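Local coordinates for EDD domain protein, DegV family (Ruminococcus gnavus, PDB 3JR7) that is of unknown function but probably binds lipids, perhaps fatty acids, at residues 43-48 with 81-86; 203-208 with 220-225; 254-259 with 292-297. All coordinates share one frame; numbering follows the deposited sequence.

Contact 1: residues 43-48 with 81-86; sequences EHVALG and SCPSPE
Val45 and Leu47 both reach across to Pro83, gripping its ring at two different places. On Val45 the branch that touches is CG1, anti to the backbone N (chi1 172°), and it presses against Pro83 CB at 3.4 Å, tighter than usual for two carbons. Leu47 comes in at the other end of the ring: CG, set beside the backbone N (chi1 -81°), lies over Ser81 O and sits 3.7 Å from Pro83 CD, and CD1 reaches the same CD. The second methyl, CD2, turns the other way and lies 3.8 Å from Cys82 CA. Between the two side chains, the carbonyl O of Ala46 rests 3.6 Å from Pro83 CG and takes a hydrogen bond from Arg87. Beyond the proline the backbones pair as strands. Gly48 and Ser81 form an antiparallel hydrogen-bonded pair, with Gly48 N to Ser81 O at 2.9 Å and Ser81 N to Gly48 O at 3.0 Å. Ser81 OG folds back over Gly48 CA and bonds to Gln50. Leu47, Ser81 and Cys82 line a pocket holding a polyether, probably from the crystallisation liquor, which may mark the lipid site proposed for the family. The join therefore rests on an apolar grip at Pro83 and, a few residues on, on main-chain bonds between Gly48 and Ser81.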
ATOM      1  N   GLU A  43     -12.918   5.307   2.208  1.00 24.79           N
ATOM      2  CA  GLU A  43     -13.422   5.239   0.850  1.00 24.51           C
ATOM      3  C   GLU A  43     -12.274   5.033  -0.103  1.00 23.38           C
ATOM      4  O   GLU A  43     -11.222   5.669   0.050  1.00 21.98           O
ATOM      5  CB  GLU A  43     -14.138   6.548   0.490  1.00 25.41           C
ATOM      6  CG  GLU A  43     -14.544   6.635  -0.934  1.00 28.86           C
ATOM      7  CD  GLU A  43     -15.327   7.908  -1.303  1.00 32.57           C
ATOM      8  OE1 GLU A  43     -16.026   8.453  -0.454  1.00 34.86           O
ATOM      9  OE2 GLU A  43     -15.265   8.317  -2.484  1.00 35.29           O
ATOM     10  N   HIS A  44     -12.456   4.166  -1.090  1.00 22.18           N
ATOM     11  CA  HIS A  44     -11.423   3.939  -2.097  1.00 22.72           C
ATOM     12  C   HIS A  44     -11.683   4.859  -3.286  1.00 22.69           C
ATOM     13  O   HIS A  44     -12.825   5.125  -3.624  1.00 23.77           O
ATOM     14  CB  HIS A  44     -11.418   2.495  -2.661  1.00 23.53           C
ATOM     15  CG  HIS A  44     -10.729   1.477  -1.801  1.00 24.01           C
ATOM     16  ND1 HIS A  44      -9.432   1.643  -1.338  1.00 22.75           N
ATOM     17  CD2 HIS A  44     -11.109   0.235  -1.417  1.00 24.67           C
ATOM     18  CE1 HIS A  44      -9.064   0.567  -0.667  1.00 23.73           C
ATOM     19  NE2 HIS A  44     -10.071  -0.297  -0.680  1.00 27.57           N
ATOM     20  N   VAL A  45     -10.602   5.273  -3.931  1.00 22.37           N
ATOM     21  CA  VAL A  45     -10.583   5.837  -5.272  1.00 23.85           C
ATOM     22  C   VAL A  45      -9.800   4.874  -6.137  1.00 23.73           C
ATOM     23  O   VAL A  45      -8.616   4.574  -5.854  1.00 24.80           O
ATOM     24  CB  VAL A  45      -9.987   7.272  -5.281  1.00 24.30           C
ATOM     25  CG1 VAL A  45      -9.774   7.786  -6.678  1.00 25.69           C
ATOM     26  CG2 VAL A  45     -10.942   8.201  -4.539  1.00 23.75           C
ATOM     27  N   ALA A  46     -10.459   4.353  -7.172  1.00 24.06           N
ATOM     28  CA  ALA A  46      -9.944   3.219  -7.943  1.00 23.75           C
ATOM     29  C   ALA A  46      -8.928   3.617  -8.975  1.00 24.18           C
ATOM     30  O   ALA A  46      -9.082   4.649  -9.671  1.00 23.95           O
ATOM     31  CB  ALA A  46     -11.120   2.465  -8.623  1.00 24.90           C
ATOM     32  N   LEU A  47      -7.867   2.816  -9.060  1.00 22.63           N
ATOM     33  CA  LEU A  47      -6.965   2.868 -10.193  1.00 22.77           C
ATOM     34  C   LEU A  47      -7.489   2.007 -11.331  1.00 23.57           C
ATOM     35  O   LEU A  47      -8.429   1.231 -11.148  1.00 23.53           O
ATOM     36  CB  LEU A  47      -5.565   2.370  -9.795  1.00 22.37           C
ATOM     37  CG  LEU A  47      -4.679   3.373  -9.080  1.00 20.83           C
ATOM     38  CD1 LEU A  47      -4.949   3.408  -7.553  1.00 20.81           C
ATOM     39  CD2 LEU A  47      -3.204   3.107  -9.413  1.00 18.06           C
ATOM     40  N   GLY A  48      -6.875   2.147 -12.500  1.00 24.81           N
ATOM     41  CA  GLY A  48      -7.188   1.293 -13.674  1.00 24.80           C
ATOM     42  C   GLY A  48      -6.163   0.200 -13.889  1.00 25.46           C
ATOM     43  O   GLY A  48      -5.000   0.372 -13.560  1.00 24.29           O
ATOM     44  N   SER A  81      -3.074   2.496 -14.337  1.00 24.84           N
ATOM     45  CA  SER A  81      -3.185   3.956 -14.408  1.00 26.34           C
ATOM     46  C   SER A  81      -3.670   4.500 -13.082  1.00 25.97           C
ATOM     47  O   SER A  81      -4.532   3.904 -12.458  1.00 26.08           O
ATOM     48  CB  SER A  81      -4.154   4.405 -15.536  1.00 26.22           C
ATOM     49  OG  SER A  81      -5.378   3.705 -15.473  1.00 27.16           O
ATOM     50  N   CYS A  82      -3.157   5.661 -12.687  1.00 25.82           N
ATOM     51  CA  CYS A  82      -3.578   6.270 -11.418  1.00 26.01           C
ATOM     52  C   CYS A  82      -4.986   6.893 -11.574  1.00 26.01           C
ATOM     53  O   CYS A  82      -5.483   7.046 -12.679  1.00 27.12           O
ATOM     54  CB  CYS A  82      -2.537   7.296 -10.983  1.00 25.18           C
ATOM     55  SG  CYS A  82      -2.448   8.741 -12.120  1.00 29.15           S
ATOM     56  N   PRO A  83      -5.667   7.214 -10.470  1.00 25.84           N
ATOM     57  CA  PRO A  83      -6.969   7.873 -10.620  1.00 25.88           C
ATOM     58  C   PRO A  83      -6.777   9.272 -11.152  1.00 25.85           C
ATOM     59  O   PRO A  83      -5.678   9.812 -11.008  1.00 24.76           O
ATOM     60  CB  PRO A  83      -7.475   7.967  -9.176  1.00 25.94           C
ATOM     61  CG  PRO A  83      -6.651   7.005  -8.415  1.00 25.41           C
ATOM     62  CD  PRO A  83      -5.315   7.044  -9.054  1.00 25.55           C
ATOM     63  N   SER A  84      -7.815   9.841 -11.762  1.00 25.83           N
ATOM     64  CA  SER A  84      -7.738  11.167 -12.318  1.00 25.77           C
ATOM     65  C   SER A  84      -7.951  12.220 -11.235  1.00 25.61           C
ATOM     66  O   SER A  84      -8.591  11.967 -10.227  1.00 25.19           O
ATOM     67  CB  SER A  84      -8.820  11.352 -13.374  1.00 25.98           C
ATOM     68  OG  SER A  84     -10.064  11.422 -12.737  1.00 23.92           O
ATOM     69  N   PRO A  85      -7.485  13.442 -11.491  1.00 25.78           N
ATOM     70  CA  PRO A  85      -7.707  14.500 -10.504  1.00 25.48           C
ATOM     71  C   PRO A  85      -9.190  14.733 -10.270  1.00 25.84           C
ATOM     72  O   PRO A  85      -9.586  15.082  -9.160  1.00 24.25           O
ATOM     73  CB  PRO A  85      -7.055  15.719 -11.142  1.00 24.73           C
ATOM     74  CG  PRO A  85      -5.948  15.094 -12.012  1.00 25.31           C
ATOM     75  CD  PRO A  85      -6.530  13.839 -12.534  1.00 25.99           C
ATOM     76  N   GLU A  86     -10.006  14.505 -11.298  1.00 26.68           N
ATOM     77  CA  GLU A  86     -11.419  14.794 -11.202  1.00 27.59           C
ATOM     78  C   GLU A  86     -12.098  13.810 -10.285  1.00 26.69           C
ATOM     79  O   GLU A  86     -12.979  14.195  -9.533  1.00 25.72           O
ATOM     80  CB  GLU A  86     -12.071  14.769 -12.587  1.00 29.17           C
ATOM     81  CG  GLU A  86     -11.600  15.962 -13.456  1.00 33.30           C
ATOM     82  CD  GLU A  86     -10.151  15.813 -14.012  1.00 37.80           C
ATOM     83  OE1 GLU A  86      -9.655  14.658 -14.156  1.00 34.87           O
ATOM     84  OE2 GLU A  86      -9.546  16.874 -14.356  1.00 41.75           O
TER

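Contact 2: residues 203-208 with 220-225; sequences LNIKPI and KEKARG
A beta hairpin, made of strands 205-211 and 217-224 at one border of a mixed sheet, brings Ile205 to Ile208 against Lys220 to Arg224. The ladder starts where Gly225 N gives a bond to Asn204 O, 2.7 Å long. Lys206 N then meets Ala223 O at 2.6 Å, while the return bond from Ala223 N to Lys206 O is longer, 3.2 Å. Ile208 N donates to Glu221 O in turn. At Ile208 the pairing departs from regular antiparallel register: its carbonyl O takes both Lys220 N, at 2.8 Å, and Glu221 N, at 3.3 Å, so two residues of one strand face a single residue of the other. This is a classic beta bulge. The strands carry different side chains on their two faces. On one, Ile205 CD1 bends over the Ala223 carbonyl and reaches Arg224 CG at 4.0 Å and Lys222 CD, so that aliphatic stems of the charged residues cover it. Asn204 lies across the base of the arginine, its ND2 3.8 Å from Arg224 CB, with the amide and guanidinium planes turned 52° apart. The other face carries Lys206, Ile208 and Ala223, which helix 226-240 covers, and Glu221, whose CB meets Ile208 CB. In Ile208, CG1 beside the backbone N (chi1 -68°) and a bend at chi2 bring CD1 over the opposite backbone to 3.6 Å from Lys222 CA. Glu221 then turns away from Ile208 and curls back so that the anti lone pair of OE2 accepts from Lys222 N.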
ATOM      1  N   LEU A 203      18.971 -19.809 -10.124  1.00 43.16           N
ATOM      2  CA  LEU A 203      17.585 -19.634 -10.582  1.00 42.63           C
ATOM      3  C   LEU A 203      16.527 -19.532  -9.455  1.00 40.55           C
ATOM      4  O   LEU A 203      15.417 -19.037  -9.710  1.00 39.90           O
ATOM      5  CB  LEU A 203      17.183 -20.728 -11.594  1.00 43.79           C
ATOM      6  CG  LEU A 203      17.596 -20.474 -13.063  1.00 45.58           C
ATOM      7  CD1 LEU A 203      17.275 -21.692 -13.945  1.00 45.58           C
ATOM      8  CD2 LEU A 203      16.931 -19.189 -13.635  1.00 47.23           C
ATOM      9  N   ASN A 204      16.869 -19.981  -8.241  1.00 37.75           N
ATOM     10  CA  ASN A 204      15.967 -19.860  -7.102  1.00 35.47           C
ATOM     11  C   ASN A 204      16.303 -18.670  -6.182  1.00 34.19           C
ATOM     12  O   ASN A 204      15.725 -18.575  -5.097  1.00 32.98           O
ATOM     13  CB  ASN A 204      15.884 -21.166  -6.288  1.00 35.03           C
ATOM     14  CG  ASN A 204      17.231 -21.607  -5.717  1.00 34.87           C
ATOM     15  OD1 ASN A 204      18.306 -21.242  -6.238  1.00 33.97           O
ATOM     16  ND2 ASN A 204      17.183 -22.451  -4.660  1.00 33.98           N
ATOM     17  N   ILE A 205      17.201 -17.778  -6.604  1.00 32.30           N
ATOM     18  CA  ILE A 205      17.517 -16.590  -5.795  1.00 32.51           C
ATOM     19  C   ILE A 205      16.279 -15.718  -5.622  1.00 30.86           C
ATOM     20  O   ILE A 205      15.563 -15.491  -6.571  1.00 30.77           O
ATOM     21  CB  ILE A 205      18.635 -15.744  -6.405  1.00 32.81           C
ATOM     22  CG1 ILE A 205      19.958 -16.243  -5.875  1.00 36.08           C
ATOM     23  CG2 ILE A 205      18.679 -14.399  -5.788  1.00 34.07           C
ATOM     24  CD1 ILE A 205      20.163 -15.755  -4.441  1.00 35.82           C
ATOM     25  N   LYS A 206      15.981 -15.318  -4.405  1.00 29.53           N
ATOM     26  CA  LYS A 206      14.838 -14.431  -4.154  1.00 29.07           C
ATOM     27  C   LYS A 206      15.374 -13.157  -3.486  1.00 28.50           C
ATOM     28  O   LYS A 206      15.848 -13.237  -2.373  1.00 27.85           O
ATOM     29  CB  LYS A 206      13.829 -15.092  -3.220  1.00 29.15           C
ATOM     30  CG  LYS A 206      13.253 -16.396  -3.670  1.00 31.70           C
ATOM     31  CD  LYS A 206      12.456 -16.245  -4.931  1.00 35.13           C
ATOM     32  CE  LYS A 206      11.599 -17.418  -5.173  1.00 38.03           C
ATOM     33  NZ  LYS A 206      12.265 -18.411  -6.041  1.00 39.45           N
ATOM     34  N   PRO A 207      15.322 -11.992  -4.181  1.00 27.93           N
ATOM     35  CA  PRO A 207      15.619 -10.730  -3.527  1.00 27.67           C
ATOM     36  C   PRO A 207      14.643 -10.391  -2.393  1.00 25.70           C
ATOM     37  O   PRO A 207      13.434 -10.594  -2.528  1.00 26.00           O
ATOM     38  CB  PRO A 207      15.479  -9.695  -4.651  1.00 27.64           C
ATOM     39  CG  PRO A 207      15.550 -10.451  -5.903  1.00 29.22           C
ATOM     40  CD  PRO A 207      15.021 -11.813  -5.612  1.00 28.21           C
ATOM     41  N   ILE A 208      15.166  -9.875  -1.298  1.00 24.81           N
ATOM     42  CA  ILE A 208      14.346  -9.259  -0.296  1.00 23.93           C
ATOM     43  C   ILE A 208      14.368  -7.765  -0.634  1.00 23.89           C
ATOM     44  O   ILE A 208      15.435  -7.131  -0.648  1.00 22.83           O
ATOM     45  CB  ILE A 208      14.858  -9.447   1.126  1.00 24.36           C
ATOM     46  CG1 ILE A 208      14.766 -10.927   1.583  1.00 25.42           C
ATOM     47  CG2 ILE A 208      14.012  -8.569   2.074  1.00 23.26           C
ATOM     48  CD1 ILE A 208      15.754 -11.868   0.878  1.00 27.46           C
ATOM     49  N   LYS A 220      17.378  -5.128  -0.250  1.00 29.07           N
ATOM     50  CA  LYS A 220      17.916  -5.207   1.092  1.00 29.20           C
ATOM     51  C   LYS A 220      18.769  -6.436   1.309  1.00 29.78           C
ATOM     52  O   LYS A 220      19.640  -6.419   2.155  1.00 30.32           O
ATOM     53  CB  LYS A 220      16.757  -5.302   2.086  1.00 30.53           C
ATOM     54  CG  LYS A 220      15.701  -4.198   1.951  1.00 32.12           C
ATOM     55  CD  LYS A 220      16.267  -2.874   2.320  1.00 36.13           C
ATOM     56  CE  LYS A 220      16.278  -2.653   3.820  1.00 40.12           C
ATOM     57  NZ  LYS A 220      16.987  -1.352   4.174  1.00 42.30           N
ATOM     58  N   GLU A 221      18.461  -7.528   0.604  1.00 29.37           N
ATOM     59  CA  GLU A 221      19.126  -8.837   0.808  1.00 29.53           C
ATOM     60  C   GLU A 221      18.709  -9.771  -0.307  1.00 28.74           C
ATOM     61  O   GLU A 221      17.950  -9.397  -1.197  1.00 27.81           O
ATOM     62  CB  GLU A 221      18.730  -9.458   2.160  1.00 29.79           C
ATOM     63  CG  GLU A 221      19.749  -9.314   3.243  1.00 33.94           C
ATOM     64  CD  GLU A 221      20.986 -10.211   3.048  1.00 37.82           C
ATOM     65  OE1 GLU A 221      21.820 -10.205   3.959  1.00 42.23           O
ATOM     66  OE2 GLU A 221      21.113 -10.947   2.036  1.00 40.19           O
ATOM     67  N   LYS A 222      19.166 -11.013  -0.207  1.00 28.66           N
ATOM     68  CA  LYS A 222      18.763 -12.054  -1.104  1.00 28.62           C
ATOM     69  C   LYS A 222      19.093 -13.391  -0.480  1.00 27.69           C
ATOM     70  O   LYS A 222      19.907 -13.480   0.425  1.00 27.56           O
ATOM     71  CB  LYS A 222      19.499 -11.951  -2.446  1.00 29.56           C
ATOM     72  CG  LYS A 222      21.001 -12.187  -2.306  1.00 32.40           C
ATOM     73  CD  LYS A 222      21.671 -12.074  -3.651  1.00 37.63           C
ATOM     74  CE  LYS A 222      23.166 -12.384  -3.512  1.00 40.40           C
ATOM     75  NZ  LYS A 222      23.814 -11.998  -4.823  1.00 44.33           N
ATOM     76  N   ALA A 223      18.439 -14.415  -0.988  1.00 26.96           N
ATOM     77  CA  ALA A 223      18.605 -15.767  -0.497  1.00 27.39           C
ATOM     78  C   ALA A 223      18.183 -16.744  -1.576  1.00 27.48           C
ATOM     79  O   ALA A 223      17.314 -16.428  -2.413  1.00 28.04           O
ATOM     80  CB  ALA A 223      17.759 -15.988   0.752  1.00 26.10           C
ATOM     81  N   ARG A 224      18.710 -17.966  -1.503  1.00 27.81           N
ATOM     82  CA  ARG A 224      18.261 -19.041  -2.378  1.00 28.26           C
ATOM     83  C   ARG A 224      17.023 -19.706  -1.851  1.00 27.39           C
ATOM     84  O   ARG A 224      17.029 -20.305  -0.806  1.00 27.46           O
ATOM     85  CB  ARG A 224      19.362 -20.077  -2.577  1.00 29.34           C
ATOM     86  CG  ARG A 224      20.542 -19.511  -3.270  1.00 32.26           C
ATOM     87  CD  ARG A 224      21.444 -20.621  -3.762  1.00 34.96           C
ATOM     88  NE  ARG A 224      22.579 -20.048  -4.456  1.00 36.43           N
ATOM     89  CZ  ARG A 224      23.601 -20.757  -4.934  1.00 35.23           C
ATOM     90  NH1 ARG A 224      23.652 -22.076  -4.806  1.00 33.38           N
ATOM     91  NH2 ARG A 224      24.586 -20.131  -5.537  1.00 34.19           N
ATOM     92  N   GLY A 225      15.948 -19.605  -2.593  1.00 27.88           N
ATOM     93  CA  GLY A 225      14.685 -20.170  -2.191  1.00 28.41           C
ATOM     94  C   GLY A 225      13.880 -19.315  -1.220  1.00 28.71           C
ATOM     95  O   GLY A 225      14.413 -18.533  -0.419  1.00 28.97           O
TER

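Contact 3: residues 254-259 with 292-297; sequences CNCEER and GGIIVV
Arg259 reaches from the first turn of helix 257-270 across Ile294 to the backbone of Gly292. Its CB points toward segment 292-297, and CG, anti to the backbone N (chi1 -178°), lies 3.7 Å from Ile294 CG1. CD comes closer still, 3.5 Å from the same CG1. The chain then bends at chi3, which swings the guanidinium off the isoleucine; CZ passes 4.0 Å from Gly292 O and NH1 reaches that oxygen at 2.8 Å. The oxygen lies near the guanidinium plane and accepts on a lone pair, though the angle at the hydrogen, 138°, is far from straight. NH1 also has a long, weak ion pair with Glu181, and Met226 and Leu230 of helix 226-240 touch the arginine. With an alanine here, Gly292 O is likely to lose this donor and one flank of Ile294 its cover.

Strand 248-253 of the mixed sheet leads by way of Cys254 and Asn255 to Cys256, the N-cap of helix 257-270, next to its antiparallel neighbour, strand 294-297. Two backbone bonds join the turn to the approach of that neighbour, Cys254 N to Gly293 O at 2.9 Å and Gly292 N to Cys254 O at 2.8 Å. Gly292 has a positive phi (89°), where a side chain would collide with the carbonyl before it. Cys256 fills the corner between them: SG lies 3.5 Å from Gly293 O and 3.7 Å from Ile294 CD1, the methyl that also touches Arg259 CG.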
ATOM      1  N   CYS A 254      -0.416 -12.367  -1.833  1.00 22.47           N
ATOM      2  CA  CYS A 254      -1.128 -12.628  -3.068  1.00 23.78           C
ATOM      3  C   CYS A 254      -1.262 -14.143  -3.268  1.00 23.99           C
ATOM      4  O   CYS A 254      -0.338 -14.773  -3.770  1.00 23.73           O
ATOM      5  CB  CYS A 254      -0.367 -12.036  -4.250  1.00 23.01           C
ATOM      6  SG  CYS A 254      -1.275 -12.217  -5.807  1.00 26.11           S
ATOM      7  N   ASN A 255      -2.416 -14.683  -2.871  1.00 25.06           N
ATOM      8  CA  ASN A 255      -2.754 -16.113  -3.074  1.00 25.43           C
ATOM      9  C   ASN A 255      -1.751 -17.051  -2.357  1.00 25.91           C
ATOM     10  O   ASN A 255      -1.329 -18.076  -2.909  1.00 24.19           O
ATOM     11  CB  ASN A 255      -2.787 -16.419  -4.564  1.00 25.79           C
ATOM     12  CG  ASN A 255      -3.365 -17.806  -4.883  1.00 26.95           C
ATOM     13  OD1 ASN A 255      -4.330 -18.246  -4.251  1.00 26.90           O
ATOM     14  ND2 ASN A 255      -2.771 -18.486  -5.859  1.00 25.53           N
ATOM     15  N   CYS A 256      -1.347 -16.683  -1.143  1.00 25.26           N
ATOM     16  CA  CYS A 256      -0.416 -17.515  -0.342  1.00 25.86           C
ATOM     17  C   CYS A 256      -0.604 -17.249   1.153  1.00 25.99           C
ATOM     18  O   CYS A 256       0.281 -16.744   1.874  1.00 26.61           O
ATOM     19  CB  CYS A 256       1.036 -17.344  -0.825  1.00 25.17           C
ATOM     20  SG  CYS A 256       1.652 -15.625  -0.787  1.00 26.59           S
ATOM     21  N   GLU A 257      -1.793 -17.575   1.625  1.00 26.22           N
ATOM     22  CA  GLU A 257      -2.137 -17.320   3.002  1.00 27.62           C
ATOM     23  C   GLU A 257      -1.227 -18.015   4.006  1.00 27.84           C
ATOM     24  O   GLU A 257      -0.909 -17.446   5.057  1.00 25.54           O
ATOM     25  CB  GLU A 257      -3.596 -17.701   3.298  1.00 29.13           C
ATOM     26  CG  GLU A 257      -4.057 -17.085   4.582  1.00 33.97           C
ATOM     27  CD  GLU A 257      -5.414 -17.557   5.054  1.00 41.81           C
ATOM     28  OE1 GLU A 257      -6.229 -18.047   4.246  1.00 47.55           O
ATOM     29  OE2 GLU A 257      -5.661 -17.423   6.271  1.00 47.29           O
ATOM     30  N   GLU A 258      -0.828 -19.249   3.717  1.00 28.77           N
ATOM     31  CA  GLU A 258       0.017 -19.976   4.672  1.00 30.06           C
ATOM     32  C   GLU A 258       1.416 -19.386   4.741  1.00 28.30           C
ATOM     33  O   GLU A 258       2.024 -19.343   5.800  1.00 27.42           O
ATOM     34  CB  GLU A 258       0.095 -21.477   4.357  1.00 31.50           C
ATOM     35  CG  GLU A 258      -1.148 -22.272   4.856  1.00 37.13           C
ATOM     36  CD  GLU A 258      -1.491 -22.087   6.361  1.00 43.31           C
ATOM     37  OE1 GLU A 258      -0.588 -22.134   7.251  1.00 46.88           O
ATOM     38  OE2 GLU A 258      -2.703 -21.877   6.653  1.00 47.99           O
ATOM     39  N   ARG A 259       1.926 -18.937   3.612  1.00 27.44           N
ATOM     40  CA  ARG A 259       3.165 -18.164   3.618  1.00 26.99           C
ATOM     41  C   ARG A 259       3.028 -16.866   4.462  1.00 26.13           C
ATOM     42  O   ARG A 259       3.919 -16.534   5.219  1.00 26.03           O
ATOM     43  CB  ARG A 259       3.559 -17.853   2.199  1.00 27.53           C
ATOM     44  CG  ARG A 259       4.859 -17.094   2.082  1.00 28.52           C
ATOM     45  CD  ARG A 259       5.199 -16.916   0.614  1.00 27.41           C
ATOM     46  NE  ARG A 259       5.522 -18.213   0.058  1.00 29.24           N
ATOM     47  CZ  ARG A 259       5.500 -18.545  -1.230  1.00 30.09           C
ATOM     48  NH1 ARG A 259       5.130 -17.691  -2.173  1.00 29.64           N
ATOM     49  NH2 ARG A 259       5.872 -19.769  -1.572  1.00 30.57           N
ATOM     50  N   GLY A 292       1.906 -15.387  -5.287  1.00 23.83           N
ATOM     51  CA  GLY A 292       2.938 -15.809  -4.354  1.00 24.94           C
ATOM     52  C   GLY A 292       3.720 -14.707  -3.625  1.00 24.63           C
ATOM     53  O   GLY A 292       4.600 -15.012  -2.823  1.00 26.35           O
ATOM     54  N   GLY A 293       3.404 -13.443  -3.872  1.00 23.32           N
ATOM     55  CA  GLY A 293       4.102 -12.358  -3.205  1.00 22.40           C
ATOM     56  C   GLY A 293       3.657 -12.062  -1.778  1.00 21.93           C
ATOM     57  O   GLY A 293       2.481 -12.280  -1.394  1.00 21.42           O
ATOM     58  N   ILE A 294       4.595 -11.521  -1.003  1.00 21.21           N
ATOM     59  CA  ILE A 294       4.404 -11.187   0.394  1.00 21.56           C
ATOM     60  C   ILE A 294       4.956  -9.776   0.602  1.00 21.38           C
ATOM     61  O   ILE A 294       6.071  -9.463   0.187  1.00 21.40           O
ATOM     62  CB  ILE A 294       5.154 -12.139   1.307  1.00 22.70           C
ATOM     63  CG1 ILE A 294       4.542 -13.528   1.245  1.00 25.45           C
ATOM     64  CG2 ILE A 294       5.092 -11.644   2.755  1.00 23.32           C
ATOM     65  CD1 ILE A 294       3.140 -13.616   1.976  1.00 26.62           C
ATOM     66  N   ILE A 295       4.152  -8.935   1.237  1.00 21.84           N
ATOM     67  CA  ILE A 295       4.526  -7.584   1.594  1.00 21.51           C
ATOM     68  C   ILE A 295       4.366  -7.435   3.101  1.00 21.40           C
ATOM     69  O   ILE A 295       3.322  -7.809   3.660  1.00 22.15           O
ATOM     70  CB  ILE A 295       3.595  -6.573   0.870  1.00 22.07           C
ATOM     71  CG1 ILE A 295       3.717  -6.730  -0.657  1.00 22.37           C
ATOM     72  CG2 ILE A 295       3.898  -5.109   1.335  1.00 20.61           C
ATOM     73  CD1 ILE A 295       2.497  -6.256  -1.383  1.00 23.11           C
ATOM     74  N   VAL A 296       5.362  -6.861   3.757  1.00 20.37           N
ATOM     75  CA  VAL A 296       5.287  -6.576   5.176  1.00 21.15           C
ATOM     76  C   VAL A 296       5.577  -5.116   5.492  1.00 20.76           C
ATOM     77  O   VAL A 296       6.536  -4.541   4.960  1.00 21.44           O
ATOM     78  CB  VAL A 296       6.317  -7.421   5.964  1.00 21.51           C
ATOM     79  CG1 VAL A 296       6.249  -7.102   7.442  1.00 21.08           C
ATOM     80  CG2 VAL A 296       6.119  -8.981   5.663  1.00 23.68           C
ATOM     81  N   VAL A 297       4.756  -4.535   6.362  1.00 21.12           N
ATOM     82  CA  VAL A 297       4.943  -3.176   6.836  1.00 21.89           C
ATOM     83  C   VAL A 297       4.766  -3.084   8.339  1.00 22.58           C
ATOM     84  O   VAL A 297       3.830  -3.650   8.883  1.00 22.31           O
ATOM     85  CB  VAL A 297       3.924  -2.199   6.168  1.00 21.71           C
ATOM     86  CG1 VAL A 297       4.126  -0.783   6.683  1.00 20.42           C
ATOM     87  CG2 VAL A 297       4.098  -2.210   4.655  1.00 22.32           C
TER

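Contact 3 is the buried one, contact 1 partly buried, and contact 2 a surface contact. Contacts 2 and 3 reach the same mixed sheet, their centres about 16 Å apart, and helix 226-240 touches side chains of both. Contact 1 belongs to the other sheet, on the opposite side of the chain's centre, with its centre about 33 Å from that of contact 2. Chemistry follows place: the hairpin rests on a ladder of backbone bonds flanked by charged chains, contact 1 on proline packing beside the ligand pocket, and contact 3 on glycine backbone and one arginine. Ile295 of segment 292-297 also belongs to that pocket.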